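Local coordinates for flavoprotein (Thermotoga maritima, PDB 5V8S) that probably acts as an electron-transferring oxidoreductase that binds FMN, with a di-iron centre in a metallo-beta-lactamase-like domain followed by a flavodoxin-like domain, at residues 46-51 with 203-208; 190-195 with 243-248; 269-274 with 323-328; 348-353 with 377-382. The protein carries 1 engineered substitution. One frame throughout, in Å; residues are numbered along the deposited sequence. Where two conformers were deposited one is given.

Contact 1: residues 46-51 with 203-208; sequences IPEGIS and LPHVTK
Glu48 reaches from a beta turn to two residues on one side of a helix, His205 and Lys208, and a single carboxylate oxygen, OE2, accepts from both. His205 ND1 donates to Glu48 OE2 over 2.8 Å. The oxygen lies close to the imidazole plane, at the ring edge, whereas the nitrogen approaches from above the carboxylate plane, 42° out of it. Lys208 NZ meets the syn lone pair of Glu48 OE2, 2.9 Å away, in a salt bridge; its bond to OE1 is weak. This double grip should fix the rotation of the carboxylate.

Glutamate has the length to bend at chi2 (-92°) and turn its carboxylate to the helix, while Lys208, extended from end to end, spans the gap with a buried methylene chain. This is the close-set part. Away from it the fit loosens: Ile46 CG2 and Lys208 CE are 4.2 Å apart, and Pro47, exposed at the turn, merely brushes Lys208 NZ with its CD. Pro47 suits the second position of this type I turn, and Gly49 accepts the positive phi at its last.

The turn leads into strand 50-59 of the seven-stranded mixed sheet, and Leu203, Val206 and Thr207 turn to helix 248-260. Lys208 NZ also bonds to Glu45 O and forms a salt bridge with Glu312 of helix 310-316, at the junction with the flavodoxin-like part.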
loop_
_atom_site.group_PDB
_atom_site.type_symbol
_atom_site.label_atom_id
_atom_site.label_comp_id
_atom_site.label_asym_id
_atom_site.label_seq_id
_atom_site.Cartn_x
_atom_site.Cartn_y
_atom_site.Cartn_z
ATOM N N ILE A 46 -12.311 3.245 -3.600
ATOM C CA ILE A 46 -13.768 3.291 -3.778
ATOM C C ILE A 46 -14.110 3.405 -5.260
ATOM O O ILE A 46 -14.595 4.446 -5.715
ATOM C CB ILE A 46 -14.429 4.410 -2.934
ATOM C CG1 ILE A 46 -13.785 5.790 -3.172
ATOM C CG2 ILE A 46 -14.361 4.049 -1.473
ATOM C CD1 ILE A 46 -14.713 6.955 -2.675
ATOM N N PRO A 47 -13.903 2.351 -6.046
ATOM C CA PRO A 47 -14.372 2.379 -7.440
ATOM C C PRO A 47 -15.867 2.640 -7.571
ATOM O O PRO A 47 -16.315 3.083 -8.641
ATOM C CB PRO A 47 -13.997 0.987 -7.975
ATOM C CG PRO A 47 -13.808 0.153 -6.759
ATOM C CD PRO A 47 -13.309 1.058 -5.678
ATOM N N GLU A 48 -16.651 2.373 -6.521
ATOM C CA GLU A 48 -18.088 2.595 -6.568
ATOM C C GLU A 48 -18.479 4.050 -6.348
ATOM O O GLU A 48 -19.664 4.382 -6.506
ATOM C CB GLU A 48 -18.779 1.753 -5.502
ATOM C CG GLU A 48 -18.460 2.135 -4.063
ATOM C CD GLU A 48 -17.290 1.365 -3.447
ATOM O OE1 GLU A 48 -16.217 1.236 -4.093
ATOM O OE2 GLU A 48 -17.464 0.871 -2.305
ATOM N N GLY A 49 -17.542 4.913 -5.943
ATOM C CA GLY A 49 -17.846 6.315 -5.739
ATOM C C GLY A 49 -18.516 6.607 -4.409
ATOM O O GLY A 49 -18.766 5.737 -3.565
ATOM N N ILE A 50 -18.831 7.888 -4.241
ATOM C CA ILE A 50 -19.481 8.399 -3.044
ATOM C C ILE A 50 -20.257 9.639 -3.445
ATOM O O ILE A 50 -19.849 10.380 -4.344
ATOM C CB ILE A 50 -18.446 8.699 -1.936
ATOM C CG1 ILE A 50 -19.144 8.958 -0.595
ATOM C CG2 ILE A 50 -17.522 9.859 -2.352
ATOM C CD1 ILE A 50 -18.184 9.257 0.568
ATOM N N SER A 51 -21.399 9.855 -2.789
ATOM C CA SER A 51 -22.158 11.076 -3.015
ATOM C C SER A 51 -21.873 12.078 -1.904
ATOM O O SER A 51 -21.461 11.718 -0.802
ATOM C CB SER A 51 -23.664 10.802 -3.107
ATOM O OG SER A 51 -24.261 10.592 -1.832
ATOM N N LEU A 203 -25.900 -1.938 1.831
ATOM C CA LEU A 203 -25.390 -2.039 3.197
ATOM C C LEU A 203 -23.925 -2.469 3.280
ATOM O O LEU A 203 -23.202 -1.939 4.143
ATOM C CB LEU A 203 -26.324 -2.897 4.061
ATOM C CG LEU A 203 -27.607 -2.156 4.479
ATOM C CD1 LEU A 203 -28.597 -3.134 5.072
ATOM C CD2 LEU A 203 -27.300 -1.062 5.468
ATOM N N PRO A 204 -23.422 -3.385 2.458
ATOM C CA PRO A 204 -21.983 -3.686 2.527
ATOM C C PRO A 204 -21.111 -2.474 2.242
ATOM O O PRO A 204 -20.012 -2.362 2.796
ATOM C CB PRO A 204 -21.800 -4.798 1.488
ATOM C CG PRO A 204 -23.161 -5.430 1.386
ATOM C CD PRO A 204 -24.143 -4.313 1.569
ATOM N N HIS A 205 -21.579 -1.551 1.398
ATOM C CA HIS A 205 -20.846 -0.309 1.178
ATOM C C HIS A 205 -20.958 0.647 2.362
ATOM O O HIS A 205 -20.077 1.501 2.536
ATOM C CB HIS A 205 -21.297 0.358 -0.117
ATOM C CG HIS A 205 -21.073 -0.492 -1.331
ATOM N ND1 HIS A 205 -19.878 -0.505 -2.018
ATOM C CD2 HIS A 205 -21.882 -1.379 -1.959
ATOM C CE1 HIS A 205 -19.962 -1.370 -3.017
ATOM N NE2 HIS A 205 -21.168 -1.914 -3.002
ATOM N N VAL A 206 -22.018 0.522 3.168
ATOM C CA VAL A 206 -22.077 1.230 4.443
ATOM C C VAL A 206 -21.040 0.663 5.396
ATOM O O VAL A 206 -20.299 1.408 6.038
ATOM C CB VAL A 206 -23.495 1.149 5.038
ATOM C CG1 VAL A 206 -23.522 1.776 6.433
ATOM C CG2 VAL A 206 -24.471 1.835 4.112
ATOM N N THR A 207 -20.932 -0.668 5.467
ATOM C CA THR A 207 -19.921 -1.263 6.332
ATOM C C THR A 207 -18.529 -0.793 5.935
ATOM O O THR A 207 -17.706 -0.458 6.795
ATOM C CB THR A 207 -19.997 -2.783 6.248
ATOM O OG1 THR A 207 -21.305 -3.182 6.670
ATOM C CG2 THR A 207 -18.957 -3.411 7.166
ATOM N N LYS A 208 -18.247 -0.776 4.632
ATOM C CA LYS A 208 -16.945 -0.321 4.152
ATOM C C LYS A 208 -16.658 1.110 4.593
ATOM O O LYS A 208 -15.539 1.422 5.017
ATOM C CB LYS A 208 -16.923 -0.433 2.630
ATOM C CG LYS A 208 -15.576 -0.196 1.976
ATOM C CD LYS A 208 -15.751 -0.352 0.459
ATOM C CE LYS A 208 -14.526 -0.036 -0.345
ATOM N NZ LYS A 208 -14.794 -0.237 -1.806
#

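Contact 2: residues 190-195 with 243-248; sequences ILDDSN and IWKKDP
Asp193 and the backbone of Lys245 to Asp247 clamp together two loops of the metallo-beta-lactamase-like domain, each ending in a helix N-cap: Asn195 before helix 196-214 and Asp247 before helix 248-260. The carboxylate of Asp193 takes three successive amides, which it faces because chi1 (64°) sets CG between the backbone N and the carbonyl carbon. OD1 accepts from Lys245 N at 2.9 Å, above the carboxylate plane, and from Lys246 N at 3.0 Å by its syn lone pair, with the N-H nearly straight at 171°. OD2 uses its own syn lone pair for Asp247 N, 2.9 Å away. The backbone places Asp193 CB over a face of the Trp244 six-membered ring, offset toward the rim and 4.1 Å from the centroid, as a CH-pi contact.

Farther back, Ile243 N donates to Leu191 O over 3.0 Å, while the branched side chains of Leu191 and Ile243 pack on strand 26-34. On the outer side one water links Asp192 OD2, weakly, with Lys245 NZ, which also bonds to Ile21 O.

Aspartate suits a buried place like this: amide donors satisfy both oxygens and probably stabilise their negative charge, so one side chain holds the shape of the opposite loop.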
loop_
_atom_site.group_PDB
_atom_site.type_symbol
_atom_site.label_atom_id
_atom_site.label_comp_id
_atom_site.label_asym_id
_atom_site.label_seq_id
_atom_site.Cartn_x
_atom_site.Cartn_y
_atom_site.Cartn_z
ATOM N N ILE A 190 -31.228 5.428 -6.761
ATOM C CA ILE A 190 -32.372 6.162 -6.216
ATOM C C ILE A 190 -31.891 6.924 -4.986
ATOM O O ILE A 190 -30.771 6.731 -4.515
ATOM C CB ILE A 190 -33.594 5.262 -5.916
ATOM C CG1 ILE A 190 -33.297 4.236 -4.831
ATOM C CG2 ILE A 190 -34.083 4.565 -7.198
ATOM C CD1 ILE A 190 -34.606 3.536 -4.353
ATOM N N LEU A 191 -32.738 7.821 -4.472
ATOM C CA LEU A 191 -32.335 8.671 -3.355
ATOM C C LEU A 191 -32.491 7.999 -2.001
ATOM O O LEU A 191 -31.742 8.321 -1.065
ATOM C CB LEU A 191 -33.163 9.967 -3.320
ATOM C CG LEU A 191 -32.912 10.998 -4.409
ATOM C CD1 LEU A 191 -33.929 12.125 -4.327
ATOM C CD2 LEU A 191 -31.523 11.541 -4.245
ATOM N N ASP A 192 -33.506 7.147 -1.837
ATOM C CA ASP A 192 -33.904 6.730 -0.497
ATOM C C ASP A 192 -33.953 5.216 -0.345
ATOM O O ASP A 192 -33.498 4.478 -1.229
ATOM C CB ASP A 192 -35.243 7.365 -0.107
ATOM C CG ASP A 192 -36.425 6.789 -0.868
ATOM O OD1 ASP A 192 -36.213 6.028 -1.830
ATOM O OD2 ASP A 192 -37.576 7.111 -0.502
ATOM N N ASP A 193 -34.469 4.763 0.800
ATOM C CA ASP A 193 -34.470 3.356 1.193
ATOM C C ASP A 193 -35.755 2.623 0.813
ATOM O O ASP A 193 -36.156 1.699 1.524
ATOM C CB ASP A 193 -34.196 3.223 2.696
ATOM C CG ASP A 193 -35.287 3.852 3.573
ATOM O OD1 ASP A 193 -35.937 4.818 3.125
ATOM O OD2 ASP A 193 -35.484 3.383 4.724
ATOM N N SER A 194 -36.409 3.009 -0.286
ATOM C CA SER A 194 -37.716 2.473 -0.646
ATOM C C SER A 194 -37.653 1.195 -1.478
ATOM O O SER A 194 -38.689 0.537 -1.651
ATOM C CB SER A 194 -38.530 3.545 -1.386
ATOM O OG SER A 194 -37.871 3.977 -2.560
ATOM N N ASN A 195 -36.483 0.834 -1.992
ATOM C CA ASN A 195 -36.313 -0.354 -2.827
ATOM C C ASN A 195 -35.438 -1.350 -2.070
ATOM O O ASN A 195 -34.272 -1.058 -1.769
ATOM C CB ASN A 195 -35.681 0.046 -4.160
ATOM C CG ASN A 195 -35.566 -1.097 -5.124
ATOM O OD1 ASN A 195 -34.937 -2.117 -4.830
ATOM N ND2 ASN A 195 -36.183 -0.941 -6.294
ATOM N N ILE A 243 -30.708 8.274 1.716
ATOM C CA ILE A 243 -31.559 8.841 2.757
ATOM C C ILE A 243 -32.480 7.737 3.242
ATOM O O ILE A 243 -32.925 6.901 2.446
ATOM C CB ILE A 243 -32.367 10.011 2.174
ATOM C CG1 ILE A 243 -31.425 11.144 1.795
ATOM C CG2 ILE A 243 -33.463 10.481 3.127
ATOM C CD1 ILE A 243 -32.006 12.053 0.762
ATOM N N TRP A 244 -32.780 7.733 4.536
ATOM C CA TRP A 244 -33.612 6.697 5.143
ATOM C C TRP A 244 -34.903 7.324 5.658
ATOM O O TRP A 244 -34.922 7.942 6.724
ATOM C CB TRP A 244 -32.839 5.972 6.239
ATOM C CG TRP A 244 -31.639 5.254 5.692
ATOM C CD1 TRP A 244 -30.472 5.815 5.233
ATOM C CD2 TRP A 244 -31.495 3.837 5.513
ATOM N NE1 TRP A 244 -29.619 4.827 4.798
ATOM C CE2 TRP A 244 -30.219 3.608 4.966
ATOM C CE3 TRP A 244 -32.313 2.744 5.787
ATOM C CZ2 TRP A 244 -29.754 2.325 4.677
ATOM C CZ3 TRP A 244 -31.853 1.471 5.495
ATOM C CH2 TRP A 244 -30.582 1.272 4.951
ATOM N N LYS A 245 -35.968 7.161 4.883
ATOM C CA LYS A 245 -37.298 7.631 5.241
ATOM C C LYS A 245 -38.246 6.519 5.653
ATOM O O LYS A 245 -39.166 6.759 6.437
ATOM C CB LYS A 245 -37.909 8.384 4.050
ATOM C CG LYS A 245 -37.312 9.765 3.833
ATOM C CD LYS A 245 -37.678 10.356 2.466
ATOM C CE LYS A 245 -39.159 10.611 2.318
ATOM N NZ LYS A 245 -39.477 11.210 0.977
ATOM N N LYS A 246 -38.045 5.305 5.154
ATOM C CA LYS A 246 -38.945 4.213 5.486
ATOM C C LYS A 246 -38.542 3.535 6.792
ATOM O O LYS A 246 -39.397 3.254 7.635
ATOM C CB LYS A 246 -38.978 3.240 4.310
ATOM C CG LYS A 246 -39.669 1.907 4.561
ATOM C CD LYS A 246 -39.640 1.057 3.291
ATOM C CE LYS A 246 -39.316 -0.395 3.590
ATOM N NZ LYS A 246 -39.066 -1.210 2.349
ATOM N N ASP A 247 -37.247 3.273 6.996
ATOM C CA ASP A 247 -36.797 2.437 8.109
ATOM C C ASP A 247 -35.420 2.904 8.576
ATOM O O ASP A 247 -34.427 2.180 8.459
ATOM C CB ASP A 247 -36.760 0.974 7.661
ATOM C CG ASP A 247 -36.577 -0.009 8.802
ATOM O OD1 ASP A 247 -36.532 0.381 9.977
ATOM O OD2 ASP A 247 -36.471 -1.211 8.501
ATOM N N PRO A 248 -35.321 4.128 9.113
ATOM C CA PRO A 248 -34.012 4.579 9.627
ATOM C C PRO A 248 -33.454 3.697 10.731
ATOM O O PRO A 248 -32.230 3.644 10.894
ATOM C CB PRO A 248 -34.294 6.009 10.131
ATOM C CG PRO A 248 -35.747 6.005 10.425
ATOM C CD PRO A 248 -36.370 5.137 9.364
HETATM O O HOH W 1 -37.430 10.194 -1.041
#

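Contact 3: residues 269-274 with 323-328; sequences TVIYDS and LIFGVS
Strands 269-273 and 323-327 run parallel, 10° apart and 4.6 Å between axes, and four backbone hydrogen bonds alternate across them: Ile324 N to Thr269 O, Ile271 N to Ile324 O, Gly326 N to Ile271 O and Asp273 N to Gly326 O. On one face Ile271 and Phe325 lie side by side, with Ile271 CD1 3.8 Å from Phe325 CE1, beneath helix 336-348; Thr269 CB meets Leu323 CD2 on the same side. Val270, Ile324 and Tyr272 occupy the other face, under helix 278-292, where Tyr272 OH bonds to Glu280. Gly326, having no side chain, lets Tyr272 CB lie 3.6 Å from Gly326 CA and 3.2 Å from Gly326 O.

Past the last bridge, side chains take over. In the conformer given here, chi1 of 59° turns the Asp273 carboxylate across to the neighbouring strand; OD1 accepts from Ser328 N at 3.0 Å, almost straight (172°), and a water spans OD2 and Ser328 O. Ser328 OG bonds to the main-chain Asp273 O, 2.8 Å away and above the carbonyl plane.

Apolar and aromatic side chains thus fill the space between sheet and helices, while Ser328, probably helped by the Asp273 carboxylate, ties down the C-terminal strand ends, the edge at which flavodoxins hold FMN.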
loop_
_atom_site.group_PDB
_atom_site.type_symbol
_atom_site.label_atom_id
_atom_site.label_comp_id
_atom_site.label_asym_id
_atom_site.label_seq_id
_atom_site.Cartn_x
_atom_site.Cartn_y
_atom_site.Cartn_z
ATOM N N THR A 269 -12.453 -14.716 7.373
ATOM C CA THR A 269 -11.683 -13.964 6.385
ATOM C C THR A 269 -10.219 -14.390 6.464
ATOM O O THR A 269 -9.625 -14.403 7.546
ATOM C CB THR A 269 -11.870 -12.441 6.531
ATOM O OG1 THR A 269 -13.249 -12.115 6.317
ATOM C CG2 THR A 269 -11.081 -11.685 5.499
ATOM N N VAL A 270 -9.671 -14.772 5.318
ATOM C CA VAL A 270 -8.326 -15.330 5.194
ATOM C C VAL A 270 -7.504 -14.319 4.414
ATOM O O VAL A 270 -7.862 -13.957 3.284
ATOM C CB VAL A 270 -8.352 -16.670 4.450
ATOM C CG1 VAL A 270 -6.942 -17.266 4.378
ATOM C CG2 VAL A 270 -9.319 -17.633 5.120
ATOM N N ILE A 271 -6.400 -13.878 5.009
ATOM C CA ILE A 271 -5.589 -12.794 4.471
ATOM C C ILE A 271 -4.143 -13.272 4.468
ATOM O O ILE A 271 -3.599 -13.590 5.530
ATOM C CB ILE A 271 -5.718 -11.520 5.325
ATOM C CG1 ILE A 271 -7.161 -11.046 5.416
ATOM C CG2 ILE A 271 -4.823 -10.407 4.764
ATOM C CD1 ILE A 271 -7.380 -10.156 6.606
ATOM N N TYR A 272 -3.511 -13.297 3.297
ATOM C CA TYR A 272 -2.138 -13.777 3.258
ATOM C C TYR A 272 -1.336 -13.142 2.140
ATOM O O TYR A 272 -1.875 -12.651 1.145
ATOM C CB TYR A 272 -2.084 -15.305 3.142
ATOM C CG TYR A 272 -2.635 -15.927 1.879
ATOM C CD1 TYR A 272 -3.989 -16.240 1.764
ATOM C CD2 TYR A 272 -1.800 -16.331 0.850
ATOM C CE1 TYR A 272 -4.487 -16.837 0.630
ATOM C CE2 TYR A 272 -2.300 -16.939 -0.288
ATOM C CZ TYR A 272 -3.642 -17.220 -0.386
ATOM O OH TYR A 272 -4.154 -17.859 -1.508
ATOM N N ASP A 273 -0.014 -13.180 2.317
ATOM C CA ASP A 273 0.938 -12.791 1.284
ATOM C C ASP A 273 1.803 -13.990 0.921
ATOM O O ASP A 273 2.370 -14.644 1.803
ATOM C CB ASP A 273 1.776 -11.535 1.651
ATOM C CG ASP A 273 2.617 -11.677 2.936
ATOM O OD1 ASP A 273 2.444 -12.640 3.713
ATOM O OD2 ASP A 273 3.477 -10.763 3.158
ATOM N N SER A 274 1.896 -14.276 -0.379
ATOM C CA SER A 274 2.622 -15.432 -0.874
ATOM C C SER A 274 3.675 -14.854 -1.802
ATOM O O SER A 274 3.365 -14.492 -2.946
ATOM C CB SER A 274 1.665 -16.390 -1.561
ATOM O OG SER A 274 2.355 -17.526 -2.017
ATOM N N LEU A 323 -10.412 -14.482 11.879
ATOM C CA LEU A 323 -9.468 -14.159 10.820
ATOM C C LEU A 323 -8.361 -15.205 10.787
ATOM O O LEU A 323 -7.967 -15.755 11.819
ATOM C CB LEU A 323 -8.807 -12.788 11.038
ATOM C CG LEU A 323 -9.727 -11.588 11.251
ATOM C CD1 LEU A 323 -8.906 -10.316 11.390
ATOM C CD2 LEU A 323 -10.717 -11.478 10.102
ATOM N N ILE A 324 -7.867 -15.477 9.591
ATOM C CA ILE A 324 -6.723 -16.365 9.415
ATOM C C ILE A 324 -5.690 -15.616 8.595
ATOM O O ILE A 324 -6.007 -15.109 7.512
ATOM C CB ILE A 324 -7.091 -17.689 8.721
ATOM C CG1 ILE A 324 -8.060 -18.486 9.589
ATOM C CG2 ILE A 324 -5.817 -18.509 8.458
ATOM C CD1 ILE A 324 -8.319 -19.843 9.112
ATOM N N PHE A 325 -4.460 -15.559 9.099
ATOM C CA PHE A 325 -3.366 -14.863 8.434
ATOM C C PHE A 325 -2.315 -15.863 7.970
ATOM O O PHE A 325 -1.991 -16.811 8.692
ATOM C CB PHE A 325 -2.708 -13.859 9.379
ATOM C CG PHE A 325 -3.589 -12.703 9.708
ATOM C CD1 PHE A 325 -3.745 -11.664 8.805
ATOM C CD2 PHE A 325 -4.269 -12.666 10.904
ATOM C CE1 PHE A 325 -4.588 -10.608 9.093
ATOM C CE2 PHE A 325 -5.107 -11.613 11.205
ATOM C CZ PHE A 325 -5.261 -10.580 10.302
ATOM N N GLY A 326 -1.815 -15.668 6.748
ATOM C CA GLY A 326 -0.653 -16.392 6.263
ATOM C C GLY A 326 0.452 -15.386 5.970
ATOM O O GLY A 326 0.242 -14.459 5.180
ATOM N N VAL A 327 1.617 -15.555 6.596
ATOM C CA VAL A 327 2.640 -14.521 6.674
ATOM C C VAL A 327 3.951 -15.057 6.095
ATOM O O VAL A 327 4.536 -16.007 6.635
ATOM C CB VAL A 327 2.839 -14.064 8.127
ATOM C CG1 VAL A 327 3.894 -13.009 8.198
ATOM C CG2 VAL A 327 1.511 -13.589 8.721
ATOM N N SER A 328 4.406 -14.443 5.004
ATOM C CA SER A 328 5.771 -14.645 4.525
ATOM C C SER A 328 6.763 -13.915 5.418
ATOM O O SER A 328 6.526 -12.779 5.845
ATOM C CB SER A 328 5.944 -14.072 3.120
ATOM O OG SER A 328 5.139 -14.717 2.141
HETATM O O HOH W 2 4.722 -10.957 5.629
#

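Contact 4: residues 348-353 with 377-382; sequences KANYEK and ETKFRI
The Phe380 ring is ringed by oxygens: Tyr351 O sits over the centre of one face, 3.3 Å above the plane, while Ala349 O and Lys353 O meet the edge. Ala349 O approaches Phe380 CZ to 3.2 Å and Lys353 O approaches CD1 to 3.5 Å; the slightly positive ring hydrogens suit such carbonyls. Thr378 OG1 also lies in plane at the edge. The other flat group is the Arg381 guanidinium, with the Glu352 carboxylate over one face and the two planes 37° apart. Glu352 OE2 is 3.5 Å from Arg381 NH1, but no N-H points at it, so this exposed salt bridge rests on charge alone.

Asn350 holds its CG anti to the backbone N (chi1 -166°), which carries OD1 to Lys379 N, a hydrogen bond of 3.3 Å. The Asn350 and Lys379 side chains cross at about a right angle. Thr378 accepts from Phe380 N through OG1 in an ST turn, and the same hydroxyl bonds to Leu375 O; a short side chain with a hydroxyl on CB can reach the amide two residues on.

Arg381 N donates to Lys353 O at 3.0 Å and opens the pairing of strands 354-360 and 381-388. Two connections, one leaving helix 336-348 and the other following helix 371-376, thus meet at the start of the parallel edge strand of a flavodoxin-like fold, with Phe380 buried against Ile345 and Val355.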
loop_
_atom_site.group_PDB
_atom_site.type_symbol
_atom_site.label_atom_id
_atom_site.label_comp_id
_atom_site.label_asym_id
_atom_site.label_seq_id
_atom_site.Cartn_x
_atom_site.Cartn_y
_atom_site.Cartn_z
ATOM N N LYS A 348 -8.398 0.361 12.523
ATOM C CA LYS A 348 -9.777 0.578 12.099
ATOM C C LYS A 348 -10.740 -0.521 12.495
ATOM O O LYS A 348 -11.942 -0.266 12.529
ATOM C CB LYS A 348 -9.854 0.709 10.570
ATOM C CG LYS A 348 -9.045 1.865 10.001
ATOM C CD LYS A 348 -9.661 3.217 10.332
ATOM C CE LYS A 348 -8.938 4.333 9.600
ATOM N NZ LYS A 348 -9.678 5.615 9.620
ATOM N N ALA A 349 -10.247 -1.734 12.738
ATOM C CA ALA A 349 -11.098 -2.903 12.891
ATOM C C ALA A 349 -10.577 -3.779 14.024
ATOM O O ALA A 349 -10.387 -4.988 13.878
ATOM C CB ALA A 349 -11.183 -3.652 11.564
ATOM N N ASN A 350 -10.384 -3.160 15.185
ATOM C CA ASN A 350 -9.770 -3.800 16.338
ATOM C C ASN A 350 -10.869 -4.452 17.173
ATOM O O ASN A 350 -11.466 -3.825 18.048
ATOM C CB ASN A 350 -9.006 -2.760 17.138
ATOM C CG ASN A 350 -8.076 -3.379 18.143
ATOM O OD1 ASN A 350 -7.790 -4.567 18.073
ATOM N ND2 ASN A 350 -7.604 -2.584 19.089
ATOM N N TYR A 351 -11.122 -5.735 16.911
ATOM C CA TYR A 351 -12.212 -6.482 17.532
ATOM C C TYR A 351 -11.662 -7.666 18.310
ATOM O O TYR A 351 -10.605 -8.213 17.974
ATOM C CB TYR A 351 -13.159 -7.048 16.461
ATOM C CG TYR A 351 -13.926 -6.014 15.677
ATOM C CD1 TYR A 351 -15.092 -5.448 16.193
ATOM C CD2 TYR A 351 -13.506 -5.606 14.417
ATOM C CE1 TYR A 351 -15.795 -4.523 15.482
ATOM C CE2 TYR A 351 -14.214 -4.662 13.707
ATOM C CZ TYR A 351 -15.369 -4.130 14.243
ATOM O OH TYR A 351 -16.061 -3.200 13.518
ATOM N N GLU A 352 -12.424 -8.104 19.324
ATOM C CA GLU A 352 -12.047 -9.284 20.109
ATOM C C GLU A 352 -12.587 -10.523 19.398
ATOM O O GLU A 352 -13.621 -11.085 19.749
ATOM C CB GLU A 352 -12.532 -9.189 21.552
ATOM C CG GLU A 352 -11.949 -10.298 22.437
ATOM C CD GLU A 352 -12.624 -10.432 23.790
ATOM O OE1 GLU A 352 -13.203 -9.439 24.277
ATOM O OE2 GLU A 352 -12.566 -11.546 24.363
ATOM N N LYS A 353 -11.860 -10.954 18.375
ATOM C CA LYS A 353 -12.188 -12.118 17.573
ATOM C C LYS A 353 -11.010 -13.079 17.569
ATOM O O LYS A 353 -9.851 -12.654 17.661
ATOM C CB LYS A 353 -12.500 -11.735 16.117
ATOM C CG LYS A 353 -13.762 -10.886 15.976
ATOM C CD LYS A 353 -13.966 -10.308 14.594
ATOM C CE LYS A 353 -15.201 -9.416 14.511
ATOM N NZ LYS A 353 -16.432 -10.225 14.556
ATOM N N GLU A 377 -0.879 -7.474 20.836
ATOM C CA GLU A 377 -1.185 -6.231 21.551
ATOM C C GLU A 377 -2.671 -5.914 21.547
ATOM O O GLU A 377 -3.136 -5.129 22.384
ATOM C CB GLU A 377 -0.514 -5.027 20.890
ATOM C CG GLU A 377 0.925 -5.233 20.481
ATOM C CD GLU A 377 1.572 -3.947 20.010
ATOM O OE1 GLU A 377 1.378 -2.901 20.672
ATOM O OE2 GLU A 377 2.269 -3.982 18.975
ATOM N N THR A 378 -3.414 -6.477 20.613
ATOM C CA THR A 378 -4.734 -5.986 20.283
ATOM C C THR A 378 -5.800 -6.821 20.955
ATOM O O THR A 378 -5.524 -7.715 21.769
ATOM C CB THR A 378 -4.905 -5.986 18.765
ATOM O OG1 THR A 378 -5.036 -7.332 18.274
ATOM C CG2 THR A 378 -3.708 -5.347 18.114
ATOM N N LYS A 379 -7.047 -6.521 20.611
ATOM C CA LYS A 379 -8.149 -7.277 21.153
ATOM C C LYS A 379 -8.261 -8.632 20.493
ATOM O O LYS A 379 -8.921 -9.514 21.051
ATOM C CB LYS A 379 -9.453 -6.506 20.979
ATOM C CG LYS A 379 -9.499 -5.175 21.726
ATOM C CD LYS A 379 -10.924 -4.608 21.761
ATOM C CE LYS A 379 -10.955 -3.118 21.439
ATOM N NZ LYS A 379 -12.349 -2.554 21.438
ATOM N N PHE A 380 -7.610 -8.836 19.340
ATOM C CA PHE A 380 -7.694 -10.140 18.703
ATOM C C PHE A 380 -7.018 -11.173 19.586
ATOM O O PHE A 380 -6.044 -10.876 20.290
ATOM C CB PHE A 380 -7.061 -10.131 17.310
ATOM C CG PHE A 380 -7.862 -9.383 16.289
ATOM C CD1 PHE A 380 -8.934 -9.989 15.645
ATOM C CD2 PHE A 380 -7.559 -8.067 15.980
ATOM C CE1 PHE A 380 -9.692 -9.289 14.711
ATOM C CE2 PHE A 380 -8.303 -7.364 15.048
ATOM C CZ PHE A 380 -9.372 -7.960 14.415
ATOM N N ARG A 381 -7.549 -12.389 19.549
ATOM C CA ARG A 381 -7.048 -13.504 20.345
ATOM C C ARG A 381 -6.447 -14.551 19.417
ATOM O O ARG A 381 -7.176 -15.231 18.685
ATOM C CB ARG A 381 -8.170 -14.102 21.182
ATOM C CG ARG A 381 -8.730 -13.103 22.183
ATOM C CD ARG A 381 -7.671 -12.768 23.232
ATOM N NE ARG A 381 -8.128 -11.798 24.217
ATOM C CZ ARG A 381 -9.050 -12.049 25.137
ATOM N NH1 ARG A 381 -9.635 -13.239 25.185
ATOM N NH2 ARG A 381 -9.394 -11.105 26.005
ATOM N N ILE A 382 -5.128 -14.699 19.472
ATOM C CA ILE A 382 -4.438 -15.675 18.630
ATOM C C ILE A 382 -4.570 -17.044 19.278
ATOM O O ILE A 382 -4.073 -17.265 20.386
ATOM C CB ILE A 382 -2.963 -15.308 18.430
ATOM C CG1 ILE A 382 -2.836 -13.930 17.776
ATOM C CG2 ILE A 382 -2.290 -16.388 17.576
ATOM C CD1 ILE A 382 -1.416 -13.399 17.769
HETATM O O HOH W 3 -14.367 -3.770 19.888
#

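How the contacts relate
From the N terminus, contact 1 joins the turn before strand 50-59 to helix 196-214, closing a loop of 151 residues. Contact 2 opens within that loop and closes beyond it, at 243-248, so the two cross; they touch where Leu203 CD2 packs on Trp244 CH2, 4.1 Å away. Both belong to the metallo-beta-lactamase-like part. Contact 3 then closes a loop of 48 residues between neighbouring strands of the flavodoxin-like sheet, and contact 4 follows in series, closing 23 residues at the edge of that sheet. Leu323 CD1 and Phe380 CE1, 3.6 Å apart, join these last two. Contacts 2 and 3 lie about 38 Å apart, centre to centre, on opposite sides of the chain's centre.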